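Local coordinates for protein mitogen (Streptococcus dysgalactiae, PDB 2J4X) that probably acts as a secreted superantigen toxin of the staphylococcal/streptococcal family, and binds a zinc ion, at residues A3-Y14 / D181-T189; K52-P60 / E87-L96. All coordinates share one frame; numbering follows the deposited sequence.

In the fold
This chain illustrates how a two-domain superantigen is joined in part by its N-terminal segment. From the N terminus, residues 3-14 run into helix 7-14 and meet a partner 167 residues on. Before that, interaction 2 pairs strand 53-57 with strand 87-93, closing a shorter loop wholly inside the OB-fold domain. The chain then crosses to the beta-grasp domain, whose loop 181-189 returns to the N-terminal segment in interaction 1. Interaction 2 is thus nested within the loop of interaction 1. The two meet where Thr-189 lies against Asn-57, Val-58 and Asp-93, with a probable hydrogen bond from Ser-59 N to Thr-189 O; their centres are about 19 Å apart.

Interaction 1: A3-Y14 / D181-T189; sequences AVLVNSELKNIY and DLFTHPNYT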
ATOM      1  N   ALA A   3      -8.548   9.210  11.369  1.00 39.71           N
ATOM      2  CA  ALA A   3      -9.955   8.975  11.592  1.00 39.28           C
ATOM      3  C   ALA A   3     -10.390   7.677  10.940  1.00 38.95           C
ATOM      4  O   ALA A   3      -9.929   7.306   9.862  1.00 37.90           O
ATOM      5  CB  ALA A   3     -10.767  10.146  11.074  1.00 38.95           C
ATOM      6  N   VAL A   4     -11.286   6.989  11.628  1.00 39.49           N
ATOM      7  CA  VAL A   4     -11.820   5.723  11.172  1.00 40.58           C
ATOM      8  C   VAL A   4     -12.851   5.991  10.107  1.00 39.97           C
ATOM      9  O   VAL A   4     -13.584   6.965  10.194  1.00 41.85           O
ATOM     10  CB  VAL A   4     -12.507   4.973  12.333  1.00 41.41           C
ATOM     11  CG1 VAL A   4     -13.213   3.741  11.807  1.00 42.46           C
ATOM     12  CG2 VAL A   4     -11.477   4.603  13.397  1.00 41.92           C
ATOM     13  N   LEU A   5     -12.910   5.129   9.105  1.00 38.31           N
ATOM     14  CA  LEU A   5     -13.883   5.291   8.040  1.00 38.60           C
ATOM     15  C   LEU A   5     -14.818   4.083   8.047  1.00 39.24           C
ATOM     16  O   LEU A   5     -14.596   3.121   8.791  1.00 38.93           O
ATOM     17  CB  LEU A   5     -13.180   5.401   6.685  1.00 38.63           C
ATOM     18  CG  LEU A   5     -12.130   6.506   6.565  1.00 39.10           C
ATOM     19  CD1 LEU A   5     -11.412   6.369   5.236  1.00 39.91           C
ATOM     20  CD2 LEU A   5     -12.791   7.867   6.701  1.00 38.63           C
ATOM     21  N   VAL A   6     -15.862   4.141   7.225  1.00 38.53           N
ATOM     22  CA  VAL A   6     -16.824   3.058   7.130  1.00 39.98           C
ATOM     23  C   VAL A   6     -16.495   2.157   5.941  1.00 41.02           C
ATOM     24  O   VAL A   6     -15.799   2.586   5.014  1.00 42.50           O
ATOM     25  CB  VAL A   6     -18.260   3.616   6.998  1.00 39.96           C
ATOM     26  CG1 VAL A   6     -18.632   4.364   8.279  1.00 41.67           C
ATOM     27  CG2 VAL A   6     -18.358   4.562   5.816  1.00 39.85           C
ATOM     28  N   ASN A   7     -16.985   0.914   5.975  1.00 40.22           N
ATOM     29  CA  ASN A   7     -16.738  -0.062   4.912  1.00 39.58           C
ATOM     30  C   ASN A   7     -16.931   0.483   3.503  1.00 40.07           C
ATOM     31  O   ASN A   7     -16.136   0.249   2.599  1.00 40.31           O
ATOM     32  CB  ASN A   7     -17.661  -1.260   5.084  1.00 39.62           C
ATOM     33  CG  ASN A   7     -17.425  -1.991   6.377  1.00 39.20           C
ATOM     34  OD1 ASN A   7     -16.282  -2.131   6.823  1.00 38.90           O
ATOM     35  ND2 ASN A   7     -18.503  -2.489   6.982  1.00 38.37           N
ATOM     36  N   SER A   8     -18.031   1.186   3.329  1.00 39.99           N
ATOM     37  CA  SER A   8     -18.406   1.799   2.065  1.00 39.98           C
ATOM     38  C   SER A   8     -17.264   2.611   1.423  1.00 38.04           C
ATOM     39  O   SER A   8     -16.937   2.450   0.248  1.00 37.32           O
ATOM     40  CB  SER A   8     -19.623   2.690   2.341  1.00 40.23           C
ATOM     41  OG  SER A   8     -19.928   3.521   1.254  1.00 46.97           O
ATOM     42  N   GLU A   9     -16.670   3.488   2.225  1.00 37.49           N
ATOM     43  CA  GLU A   9     -15.592   4.358   1.803  1.00 35.85           C
ATOM     44  C   GLU A   9     -14.304   3.589   1.632  1.00 34.98           C
ATOM     45  O   GLU A   9     -13.581   3.810   0.672  1.00 34.67           O
ATOM     46  CB  GLU A   9     -15.401   5.473   2.832  1.00 36.21           C
ATOM     47  N   LEU A  10     -14.017   2.694   2.575  1.00 34.94           N
ATOM     48  CA  LEU A  10     -12.795   1.882   2.533  1.00 34.95           C
ATOM     49  C   LEU A  10     -12.809   0.952   1.338  1.00 35.39           C
ATOM     50  O   LEU A  10     -11.790   0.780   0.660  1.00 35.60           O
ATOM     51  CB  LEU A  10     -12.642   1.062   3.815  1.00 32.66           C
ATOM     52  CG  LEU A  10     -12.246   1.913   5.016  1.00 30.21           C
ATOM     53  CD1 LEU A  10     -12.630   1.212   6.284  1.00 31.28           C
ATOM     54  CD2 LEU A  10     -10.767   2.217   4.966  1.00 31.07           C
ATOM     55  N   LYS A  11     -13.966   0.349   1.078  1.00 35.62           N
ATOM     56  CA  LYS A  11     -14.099  -0.545  -0.063  1.00 35.73           C
ATOM     57  C   LYS A  11     -13.874   0.233  -1.342  1.00 35.84           C
ATOM     58  O   LYS A  11     -13.222  -0.249  -2.261  1.00 35.53           O
ATOM     59  CB  LYS A  11     -15.494  -1.176  -0.131  1.00 36.78           C
ATOM     60  CG  LYS A  11     -15.685  -1.980  -1.404  1.00 36.00           C
ATOM     61  CD  LYS A  11     -16.986  -2.722  -1.434  1.00 38.64           C
ATOM     62  CE  LYS A  11     -17.086  -3.554  -2.691  1.00 39.59           C
ATOM     63  NZ  LYS A  11     -18.443  -4.155  -2.812  1.00 43.56           N
ATOM     64  N   ASN A  12     -14.416   1.445  -1.399  1.00 36.93           N
ATOM     65  CA  ASN A  12     -14.293   2.271  -2.594  1.00 36.54           C
ATOM     66  C   ASN A  12     -12.861   2.663  -2.864  1.00 34.22           C
ATOM     67  O   ASN A  12     -12.408   2.678  -4.006  1.00 34.94           O
ATOM     68  CB  ASN A  12     -15.127   3.530  -2.448  1.00 40.46           C
ATOM     69  CG  ASN A  12     -15.201   4.302  -3.734  1.00 43.61           C
ATOM     70  OD1 ASN A  12     -15.764   3.813  -4.711  1.00 45.97           O
ATOM     71  ND2 ASN A  12     -14.613   5.504  -3.759  1.00 44.93           N
ATOM     72  N   ILE A  13     -12.161   2.985  -1.792  1.00 32.11           N
ATOM     73  CA  ILE A  13     -10.782   3.384  -1.871  1.00 31.54           C
ATOM     74  C   ILE A  13      -9.876   2.247  -2.301  1.00 32.80           C
ATOM     75  O   ILE A  13      -9.145   2.382  -3.287  1.00 35.76           O
ATOM     76  CB  ILE A  13     -10.298   3.884  -0.512  1.00 31.22           C
ATOM     77  CG1 ILE A  13     -11.040   5.156  -0.134  1.00 30.38           C
ATOM     78  CG2 ILE A  13      -8.796   4.083  -0.526  1.00 29.73           C
ATOM     79  CD1 ILE A  13     -10.745   5.604   1.259  1.00 34.08           C
ATOM     80  N   TYR A  14      -9.929   1.117  -1.594  1.00 31.66           N
ATOM     81  CA  TYR A  14      -9.026   0.015  -1.893  1.00 29.95           C
ATOM     82  C   TYR A  14      -9.411  -0.971  -2.964  1.00 31.19           C
ATOM     83  O   TYR A  14      -8.655  -1.888  -3.235  1.00 32.76           O
ATOM     84  CB  TYR A  14      -8.665  -0.724  -0.599  1.00 28.67           C
ATOM     85  CG  TYR A  14      -7.862   0.137   0.356  1.00 26.81           C
ATOM     86  CD1 TYR A  14      -6.485   0.319   0.166  1.00 26.75           C
ATOM     87  CD2 TYR A  14      -8.487   0.840   1.403  1.00 24.06           C
ATOM     88  CE1 TYR A  14      -5.745   1.181   0.985  1.00 26.61           C
ATOM     89  CE2 TYR A  14      -7.758   1.703   2.227  1.00 23.64           C
ATOM     90  CZ  TYR A  14      -6.390   1.872   2.011  1.00 25.23           C
ATOM     91  OH  TYR A  14      -5.664   2.741   2.783  1.00 25.63           O
ATOM     92  N   ASP A 181      -4.200   0.990  11.425  1.00 31.67           N
ATOM     93  CA  ASP A 181      -5.638   0.808  11.585  1.00 31.36           C
ATOM     94  C   ASP A 181      -6.201   0.466  10.217  1.00 30.79           C
ATOM     95  O   ASP A 181      -6.038   1.245   9.280  1.00 32.18           O
ATOM     96  CB  ASP A 181      -6.274   2.101  12.100  1.00 31.07           C
ATOM     97  CG  ASP A 181      -7.673   1.902  12.599  1.00 29.98           C
ATOM     98  OD1 ASP A 181      -8.363   1.000  12.116  1.00 29.01           O
ATOM     99  OD2 ASP A 181      -8.106   2.668  13.469  1.00 33.87           O
ATOM    100  N   LEU A 182      -6.841  -0.700  10.105  1.00 29.99           N
ATOM    101  CA  LEU A 182      -7.429  -1.178   8.849  1.00 28.79           C
ATOM    102  C   LEU A 182      -8.649  -0.407   8.406  1.00 29.09           C
ATOM    103  O   LEU A 182      -9.144  -0.615   7.308  1.00 29.20           O
ATOM    104  CB  LEU A 182      -7.823  -2.648   8.974  1.00 28.05           C
ATOM    105  CG  LEU A 182      -6.727  -3.705   8.843  1.00 28.99           C
ATOM    106  CD1 LEU A 182      -7.305  -5.117   9.078  1.00 25.75           C
ATOM    107  CD2 LEU A 182      -6.099  -3.579   7.439  1.00 26.89           C
ATOM    108  N   PHE A 183      -9.147   0.460   9.284  1.00 30.52           N
ATOM    109  CA  PHE A 183     -10.318   1.271   8.997  1.00 31.20           C
ATOM    110  C   PHE A 183      -9.987   2.746   8.850  1.00 32.59           C
ATOM    111  O   PHE A 183     -10.818   3.614   9.112  1.00 33.83           O
ATOM    112  CB  PHE A 183     -11.392   1.036  10.072  1.00 30.89           C
ATOM    113  CG  PHE A 183     -12.129  -0.258   9.879  1.00 30.53           C
ATOM    114  CD1 PHE A 183     -11.527  -1.468  10.205  1.00 30.75           C
ATOM    115  CD2 PHE A 183     -13.346  -0.284   9.196  1.00 31.01           C
ATOM    116  CE1 PHE A 183     -12.113  -2.678   9.840  1.00 29.39           C
ATOM    117  CE2 PHE A 183     -13.935  -1.488   8.830  1.00 29.58           C
ATOM    118  CZ  PHE A 183     -13.314  -2.683   9.149  1.00 29.83           C
ATOM    119  N   THR A 184      -8.753   3.006   8.428  1.00 33.62           N
ATOM    120  CA  THR A 184      -8.246   4.353   8.184  1.00 34.61           C
ATOM    121  C   THR A 184      -7.570   4.351   6.807  1.00 35.59           C
ATOM    122  O   THR A 184      -7.320   3.289   6.222  1.00 35.49           O
ATOM    123  CB  THR A 184      -7.187   4.812   9.258  1.00 32.57           C
ATOM    124  OG1 THR A 184      -6.004   4.019   9.159  1.00 32.80           O
ATOM    125  CG2 THR A 184      -7.728   4.680  10.645  1.00 32.48           C
ATOM    126  N   HIS A 185      -7.303   5.545   6.280  1.00 36.86           N
ATOM    127  CA  HIS A 185      -6.608   5.692   4.999  1.00 37.60           C
ATOM    128  C   HIS A 185      -5.268   6.365   5.309  1.00 36.87           C
ATOM    129  O   HIS A 185      -5.207   7.581   5.485  1.00 37.64           O
ATOM    130  CB  HIS A 185      -7.395   6.570   4.020  1.00 38.25           C
ATOM    131  CG  HIS A 185      -6.824   6.564   2.638  1.00 40.62           C
ATOM    132  ND1 HIS A 185      -5.468   6.467   2.400  1.00 41.69           N
ATOM    133  CD2 HIS A 185      -7.418   6.607   1.424  1.00 40.73           C
ATOM    134  CE1 HIS A 185      -5.253   6.446   1.097  1.00 40.73           C
ATOM    135  NE2 HIS A 185      -6.418   6.530   0.483  1.00 41.04           N
ATOM    136  N   PRO A 186      -4.182   5.582   5.398  1.00 36.45           N
ATOM    137  CA  PRO A 186      -2.899   6.220   5.700  1.00 35.99           C
ATOM    138  C   PRO A 186      -2.538   7.319   4.705  1.00 36.47           C
ATOM    139  O   PRO A 186      -3.098   7.387   3.611  1.00 36.54           O
ATOM    140  CB  PRO A 186      -1.911   5.050   5.654  1.00 35.41           C
ATOM    141  CG  PRO A 186      -2.737   3.884   6.076  1.00 33.95           C
ATOM    142  CD  PRO A 186      -4.036   4.117   5.320  1.00 35.53           C
ATOM    143  N   ASN A 187      -1.612   8.181   5.113  1.00 37.41           N
ATOM    144  CA  ASN A 187      -1.101   9.253   4.263  1.00 38.79           C
ATOM    145  C   ASN A 187       0.087   8.659   3.515  1.00 37.19           C
ATOM    146  O   ASN A 187       1.187   8.514   4.067  1.00 37.28           O
ATOM    147  CB  ASN A 187      -0.605  10.430   5.094  1.00 40.93           C
ATOM    148  CG  ASN A 187      -0.122  11.583   4.231  1.00 43.20           C
ATOM    149  OD1 ASN A 187       0.004  11.451   3.011  1.00 44.39           O
ATOM    150  ND2 ASN A 187       0.150  12.722   4.861  1.00 45.74           N
ATOM    151  N   TYR A 188      -0.130   8.320   2.258  1.00 36.43           N
ATOM    152  CA  TYR A 188       0.923   7.698   1.459  1.00 36.68           C
ATOM    153  C   TYR A 188       1.836   8.701   0.742  1.00 37.25           C
ATOM    154  O   TYR A 188       2.797   8.313   0.073  1.00 36.48           O
ATOM    155  CB  TYR A 188       0.305   6.745   0.419  1.00 32.20           C
ATOM    156  CG  TYR A 188      -0.580   5.645   0.964  1.00 27.32           C
ATOM    157  CD1 TYR A 188      -0.152   4.825   2.001  1.00 26.49           C
ATOM    158  CD2 TYR A 188      -1.814   5.376   0.371  1.00 26.89           C
ATOM    159  CE1 TYR A 188      -0.938   3.748   2.433  1.00 26.90           C
ATOM    160  CE2 TYR A 188      -2.604   4.318   0.780  1.00 26.14           C
ATOM    161  CZ  TYR A 188      -2.166   3.499   1.809  1.00 27.50           C
ATOM    162  OH  TYR A 188      -2.935   2.411   2.183  1.00 28.27           O
ATOM    163  N   THR A 189       1.552   9.986   0.890  1.00 39.01           N
ATOM    164  CA  THR A 189       2.365  10.992   0.220  1.00 40.63           C
ATOM    165  C   THR A 189       3.834  11.045   0.691  1.00 42.22           C
ATOM    166  O   THR A 189       4.681  11.640   0.017  1.00 42.86           O
ATOM    167  CB  THR A 189       1.704  12.399   0.339  1.00 40.35           C
ATOM    168  OG1 THR A 189       1.466  12.708   1.718  1.00 41.84           O
ATOM    169  CG2 THR A 189       0.372  12.434  -0.412  1.00 37.70           C
TER
HETATM  170  O   HOH W   1      -8.573   7.766   7.729  1.00 36.80           O
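Leu-10 pushes its CD1 methyl obliquely against the Phe-183 ring, 3.4 Å from Phe-183 CD2, a bump on helix 7-14 that helps to line the hollow holding the ring. Leu-5 O and Asn-7 OD1 complete that hollow at the ring edge, the latter 3.2 Å from Phe-183 CE2. At the root of the side chain, Val-4 CG1 packs on Phe-183 CB at 3.7 Å. With Val-4 CG1 anti to the backbone N (chi1 173°), this methyl faces Phe-183 and CG2 is turned toward Asp-181. At the backbone of the same phenylalanine, Leu-5 N donates to Phe-183 O at 2.6 Å, and one water bridges Ala-3 O and His-185 N. The N-terminal segment and its helix thereby join the OB-fold side of the toxin to the turn that follows strand 177-181 of the beta-grasp domain, a type I turn in which Asp-181 OD1 takes the N-H of Phe-183 as an Asx turn. Farther along the helix, Ile-13 sets CG2 and CD1 against His-185 CD2, each 3.5 Å away. Tyr-14 OH lies over one face of the His-185 ring, toward its rim, and 3.3 Å from Pro-186 CD. There Tyr-14 OH donates to Tyr-188 OH at 2.8 Å, the two side chains arriving from opposite directions; Tyr-188 OH is also bonded to Asp-141 of helix 137-150.

Interaction 2: K52-P60 / E87-L96; sequences KVISSNVSP and EQYNYVDGGL
Val-53 packs against one face of the Tyr-89 ring: its CB stands 3.7 Å from the ring centroid and only 8° off the ring normal, a CH-pi contact over the middle of the face. The two side chains run side by side in the same direction. Val-53 CG1, anti to the backbone N (chi1 -175°), lies toward the CE2 side of the ring and CG2 toward the CE1 side, so the branched end straddles it. CG2 also meets Glu-87 OE1, the two side chains crossing at about a right angle. Two residues on, Ser-55 CB comes obliquely to Tyr-91 CD2 at 3.8 Å; the tyrosine hydroxyl is held by Ser-82.

Asn-57 and Asp-93 extend this face as another side-by-side pair. Asn-57 ND2 donates to Asp-93 OD2 at 3.1 Å, approaching from above the carboxylate plane, with amide and carboxylate planes 68° apart. Asp-93 OD2 also forms a salt bridge with Lys-79, which would help keep the carboxylate ionised.

On the other face, Ser-56 OG donates to Gly-94 O at 2.8 Å, reaching past the strand end, while Leu-96 CD2 lies 3.7 Å from Ser-56 OG. Gly-94, with positive phi, turns the chain here. Beside Ile-54, Asn-90 is on this face too, both against Ile-19.

The strands are joined by backbone bonds running from Val-53 N to Gln-88 O (2.7 Å) at one end to Gly-94 N to Asn-57 O at the other. Such parallel pairing of strands 53-57 and 87-93 within an otherwise antiparallel, curled sheet is characteristic of the OB-fold barrel.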
ATOM      1  N   LYS A  52      -0.948   7.386 -21.528  1.00 50.62           N
ATOM      2  CA  LYS A  52      -1.475   7.714 -20.200  1.00 50.47           C
ATOM      3  C   LYS A  52      -0.422   8.404 -19.329  1.00 48.75           C
ATOM      4  O   LYS A  52       0.745   8.024 -19.338  1.00 49.95           O
ATOM      5  CB  LYS A  52      -1.954   6.440 -19.497  1.00 51.96           C
ATOM      6  CG  LYS A  52      -2.771   5.513 -20.405  1.00 54.64           C
ATOM      7  CD  LYS A  52      -3.346   4.316 -19.656  1.00 55.16           C
ATOM      8  CE  LYS A  52      -2.252   3.502 -18.994  1.00 56.02           C
ATOM      9  NZ  LYS A  52      -2.752   2.272 -18.310  1.00 57.08           N
ATOM     10  N   VAL A  53      -0.843   9.416 -18.580  1.00 46.16           N
ATOM     11  CA  VAL A  53       0.052  10.168 -17.707  1.00 42.95           C
ATOM     12  C   VAL A  53      -0.180   9.803 -16.245  1.00 42.94           C
ATOM     13  O   VAL A  53      -1.325   9.683 -15.822  1.00 43.07           O
ATOM     14  CB  VAL A  53      -0.204  11.663 -17.850  1.00 41.39           C
ATOM     15  CG1 VAL A  53       0.807  12.432 -17.036  1.00 40.21           C
ATOM     16  CG2 VAL A  53      -0.174  12.053 -19.315  1.00 40.63           C
ATOM     17  N   ILE A  54       0.896   9.648 -15.472  1.00 42.08           N
ATOM     18  CA  ILE A  54       0.790   9.299 -14.049  1.00 40.13           C
ATOM     19  C   ILE A  54       1.246  10.453 -13.180  1.00 38.95           C
ATOM     20  O   ILE A  54       2.380  10.894 -13.269  1.00 39.14           O
ATOM     21  CB  ILE A  54       1.660   8.058 -13.685  1.00 39.63           C
ATOM     22  CG1 ILE A  54       1.233   6.863 -14.526  1.00 39.43           C
ATOM     23  CG2 ILE A  54       1.513   7.713 -12.205  1.00 37.43           C
ATOM     24  CD1 ILE A  54       2.235   5.749 -14.496  1.00 42.25           C
ATOM     25  N   SER A  55       0.356  10.941 -12.333  1.00 38.82           N
ATOM     26  CA  SER A  55       0.705  12.039 -11.448  1.00 39.20           C
ATOM     27  C   SER A  55       0.782  11.530 -10.018  1.00 38.92           C
ATOM     28  O   SER A  55      -0.193  11.025  -9.476  1.00 39.71           O
ATOM     29  CB  SER A  55      -0.332  13.160 -11.534  1.00 39.31           C
ATOM     30  OG  SER A  55      -0.014  14.192 -10.614  1.00 40.72           O
ATOM     31  N   SER A  56       1.948  11.664  -9.406  1.00 38.79           N
ATOM     32  CA  SER A  56       2.137  11.213  -8.048  1.00 37.23           C
ATOM     33  C   SER A  56       2.198  12.405  -7.093  1.00 39.45           C
ATOM     34  O   SER A  56       3.114  13.226  -7.146  1.00 40.14           O
ATOM     35  CB  SER A  56       3.414  10.394  -7.964  1.00 35.49           C
ATOM     36  OG  SER A  56       3.560   9.837  -6.678  1.00 35.00           O
ATOM     37  N   ASN A  57       1.197  12.510  -6.228  1.00 40.26           N
ATOM     38  CA  ASN A  57       1.147  13.581  -5.255  1.00 40.81           C
ATOM     39  C   ASN A  57       2.061  13.111  -4.133  1.00 41.87           C
ATOM     40  O   ASN A  57       1.906  11.989  -3.639  1.00 41.88           O
ATOM     41  CB  ASN A  57      -0.305  13.764  -4.789  1.00 41.04           C
ATOM     42  CG  ASN A  57      -0.441  14.663  -3.574  1.00 42.65           C
ATOM     43  OD1 ASN A  57       0.226  15.693  -3.458  1.00 43.76           O
ATOM     44  ND2 ASN A  57      -1.331  14.279  -2.658  1.00 43.19           N
ATOM     45  N   VAL A  58       3.038  13.946  -3.768  1.00 42.70           N
ATOM     46  CA  VAL A  58       3.998  13.623  -2.707  1.00 44.17           C
ATOM     47  C   VAL A  58       4.166  14.824  -1.771  1.00 44.45           C
ATOM     48  O   VAL A  58       3.744  15.916  -2.113  1.00 45.81           O
ATOM     49  CB  VAL A  58       5.384  13.225  -3.289  1.00 44.63           C
ATOM     50  CG1 VAL A  58       6.037  12.211  -2.388  1.00 46.95           C
ATOM     51  CG2 VAL A  58       5.238  12.604  -4.662  1.00 45.06           C
ATOM     52  N   SER A  59       4.762  14.622  -0.596  1.00 44.77           N
ATOM     53  CA  SER A  59       4.957  15.705   0.377  1.00 46.40           C
ATOM     54  C   SER A  59       6.013  16.695  -0.074  1.00 48.12           C
ATOM     55  O   SER A  59       6.928  16.327  -0.806  1.00 48.64           O
ATOM     56  CB  SER A  59       5.401  15.150   1.728  1.00 46.49           C
ATOM     57  OG  SER A  59       6.733  14.676   1.666  1.00 46.11           O
ATOM     58  N   PRO A  60       5.917  17.965   0.381  1.00 49.34           N
ATOM     59  CA  PRO A  60       6.911  18.969  -0.019  1.00 49.17           C
ATOM     60  C   PRO A  60       8.325  18.411   0.174  1.00 49.60           C
ATOM     61  O   PRO A  60       9.216  18.622  -0.655  1.00 49.09           O
ATOM     62  CB  PRO A  60       6.612  20.138   0.916  1.00 48.59           C
ATOM     63  CG  PRO A  60       5.128  20.025   1.113  1.00 49.57           C
ATOM     64  CD  PRO A  60       4.952  18.539   1.339  1.00 49.23           C
ATOM     65  N   GLU A  87      -5.982  12.222 -23.653  1.00 64.02           N
ATOM     66  CA  GLU A  87      -4.920  11.513 -22.925  1.00 62.66           C
ATOM     67  C   GLU A  87      -5.392  11.310 -21.476  1.00 61.97           C
ATOM     68  O   GLU A  87      -5.796  12.269 -20.808  1.00 62.27           O
ATOM     69  CB  GLU A  87      -3.608  12.309 -22.941  1.00 62.68           C
ATOM     70  CG  GLU A  87      -2.593  11.817 -23.977  1.00 62.41           C
ATOM     71  CD  GLU A  87      -1.247  11.436 -23.369  1.00 61.76           C
ATOM     72  OE1 GLU A  87      -0.569  12.337 -22.831  1.00 61.75           O
ATOM     73  OE2 GLU A  87      -0.868  10.243 -23.427  1.00 60.97           O
ATOM     74  N   GLN A  88      -5.347  10.065 -20.999  1.00 60.79           N
ATOM     75  CA  GLN A  88      -5.797   9.733 -19.641  1.00 59.17           C
ATOM     76  C   GLN A  88      -4.746   9.949 -18.556  1.00 57.98           C
ATOM     77  O   GLN A  88      -3.584   9.535 -18.689  1.00 57.39           O
ATOM     78  CB  GLN A  88      -6.275   8.273 -19.571  1.00 59.64           C
ATOM     79  CG  GLN A  88      -6.784   7.845 -18.193  1.00 60.47           C
ATOM     80  CD  GLN A  88      -6.986   6.343 -18.076  1.00 61.56           C
ATOM     81  OE1 GLN A  88      -6.036   5.569 -18.139  1.00 61.91           O
ATOM     82  NE2 GLN A  88      -8.230   5.927 -17.903  1.00 63.46           N
ATOM     83  N   TYR A  89      -5.180  10.602 -17.481  1.00 55.67           N
ATOM     84  CA  TYR A  89      -4.338  10.872 -16.324  1.00 54.40           C
ATOM     85  C   TYR A  89      -4.703   9.898 -15.210  1.00 53.27           C
ATOM     86  O   TYR A  89      -5.885   9.579 -15.020  1.00 53.87           O
ATOM     87  CB  TYR A  89      -4.555  12.296 -15.823  1.00 55.07           C
ATOM     88  CG  TYR A  89      -3.692  13.300 -16.514  1.00 57.54           C
ATOM     89  CD1 TYR A  89      -3.686  13.400 -17.912  1.00 58.70           C
ATOM     90  CD2 TYR A  89      -2.843  14.133 -15.781  1.00 58.77           C
ATOM     91  CE1 TYR A  89      -2.851  14.307 -18.566  1.00 59.57           C
ATOM     92  CE2 TYR A  89      -2.001  15.043 -16.423  1.00 60.00           C
ATOM     93  CZ  TYR A  89      -2.013  15.120 -17.812  1.00 60.31           C
ATOM     94  OH  TYR A  89      -1.184  16.008 -18.445  1.00 62.90           O
ATOM     95  N   ASN A  90      -3.695   9.407 -14.492  1.00 50.57           N
ATOM     96  CA  ASN A  90      -3.915   8.493 -13.377  1.00 47.73           C
ATOM     97  C   ASN A  90      -3.289   9.190 -12.182  1.00 45.71           C
ATOM     98  O   ASN A  90      -2.076   9.428 -12.172  1.00 45.44           O
ATOM     99  CB  ASN A  90      -3.201   7.161 -13.594  1.00 49.51           C
ATOM    100  CG  ASN A  90      -3.699   6.404 -14.818  1.00 51.61           C
ATOM    101  OD1 ASN A  90      -3.459   5.206 -14.950  1.00 53.39           O
ATOM    102  ND2 ASN A  90      -4.381   7.094 -15.719  1.00 54.41           N
ATOM    103  N   TYR A  91      -4.103   9.529 -11.186  1.00 42.92           N
ATOM    104  CA  TYR A  91      -3.586  10.200 -10.001  1.00 40.50           C
ATOM    105  C   TYR A  91      -3.343   9.232  -8.853  1.00 38.94           C
ATOM    106  O   TYR A  91      -4.151   8.344  -8.608  1.00 38.49           O
ATOM    107  CB  TYR A  91      -4.546  11.289  -9.553  1.00 42.54           C
ATOM    108  CG  TYR A  91      -4.813  12.308 -10.625  1.00 45.30           C
ATOM    109  CD1 TYR A  91      -5.817  12.101 -11.566  1.00 47.36           C
ATOM    110  CD2 TYR A  91      -4.039  13.461 -10.728  1.00 46.09           C
ATOM    111  CE1 TYR A  91      -6.047  13.015 -12.591  1.00 48.62           C
ATOM    112  CE2 TYR A  91      -4.257  14.381 -11.748  1.00 46.83           C
ATOM    113  CZ  TYR A  91      -5.261  14.151 -12.678  1.00 48.76           C
ATOM    114  OH  TYR A  91      -5.477  15.038 -13.711  1.00 51.65           O
ATOM    115  N   VAL A  92      -2.214   9.394  -8.163  1.00 36.46           N
ATOM    116  CA  VAL A  92      -1.867   8.534  -7.038  1.00 34.51           C
ATOM    117  C   VAL A  92      -1.052   9.346  -6.036  1.00 34.55           C
ATOM    118  O   VAL A  92      -0.611  10.442  -6.344  1.00 33.57           O
ATOM    119  CB  VAL A  92      -1.021   7.326  -7.487  1.00 32.93           C
ATOM    120  CG1 VAL A  92      -1.658   6.647  -8.681  1.00 31.54           C
ATOM    121  CG2 VAL A  92       0.399   7.777  -7.809  1.00 33.89           C
ATOM    122  N   ASP A  93      -0.879   8.804  -4.834  1.00 35.48           N
ATOM    123  CA  ASP A  93      -0.093   9.437  -3.762  1.00 36.14           C
ATOM    124  C   ASP A  93       1.161   8.604  -3.605  1.00 35.30           C
ATOM    125  O   ASP A  93       1.070   7.381  -3.526  1.00 35.56           O
ATOM    126  CB  ASP A  93      -0.820   9.382  -2.410  1.00 37.82           C
ATOM    127  CG  ASP A  93      -2.002  10.336  -2.317  1.00 40.20           C
ATOM    128  OD1 ASP A  93      -2.862  10.094  -1.428  1.00 42.31           O
ATOM    129  OD2 ASP A  93      -2.068  11.322  -3.103  1.00 41.03           O
ATOM    130  N   GLY A  94       2.324   9.248  -3.540  1.00 34.63           N
ATOM    131  CA  GLY A  94       3.563   8.500  -3.379  1.00 32.49           C
ATOM    132  C   GLY A  94       3.751   7.263  -4.250  1.00 30.64           C
ATOM    133  O   GLY A  94       3.478   7.304  -5.443  1.00 30.32           O
ATOM    134  N   GLY A  95       4.237   6.174  -3.640  1.00 30.06           N
ATOM    135  CA  GLY A  95       4.485   4.919  -4.341  1.00 29.63           C
ATOM    136  C   GLY A  95       5.838   4.893  -5.039  1.00 30.95           C
ATOM    137  O   GLY A  95       6.175   3.945  -5.745  1.00 31.35           O
ATOM    138  N   LEU A  96       6.655   5.917  -4.787  1.00 32.29           N
ATOM    139  CA  LEU A  96       7.950   6.065  -5.457  1.00 31.12           C
ATOM    140  C   LEU A  96       9.193   5.597  -4.742  1.00 29.92           C
ATOM    141  O   LEU A  96       9.384   5.878  -3.578  1.00 29.66           O
ATOM    142  CB  LEU A  96       8.165   7.539  -5.858  1.00 30.52           C
ATOM    143  CG  LEU A  96       6.948   8.308  -6.385  1.00 29.45           C
ATOM    144  CD1 LEU A  96       7.382   9.676  -6.862  1.00 28.82           C
ATOM    145  CD2 LEU A  96       6.284   7.537  -7.510  1.00 29.45           C
TER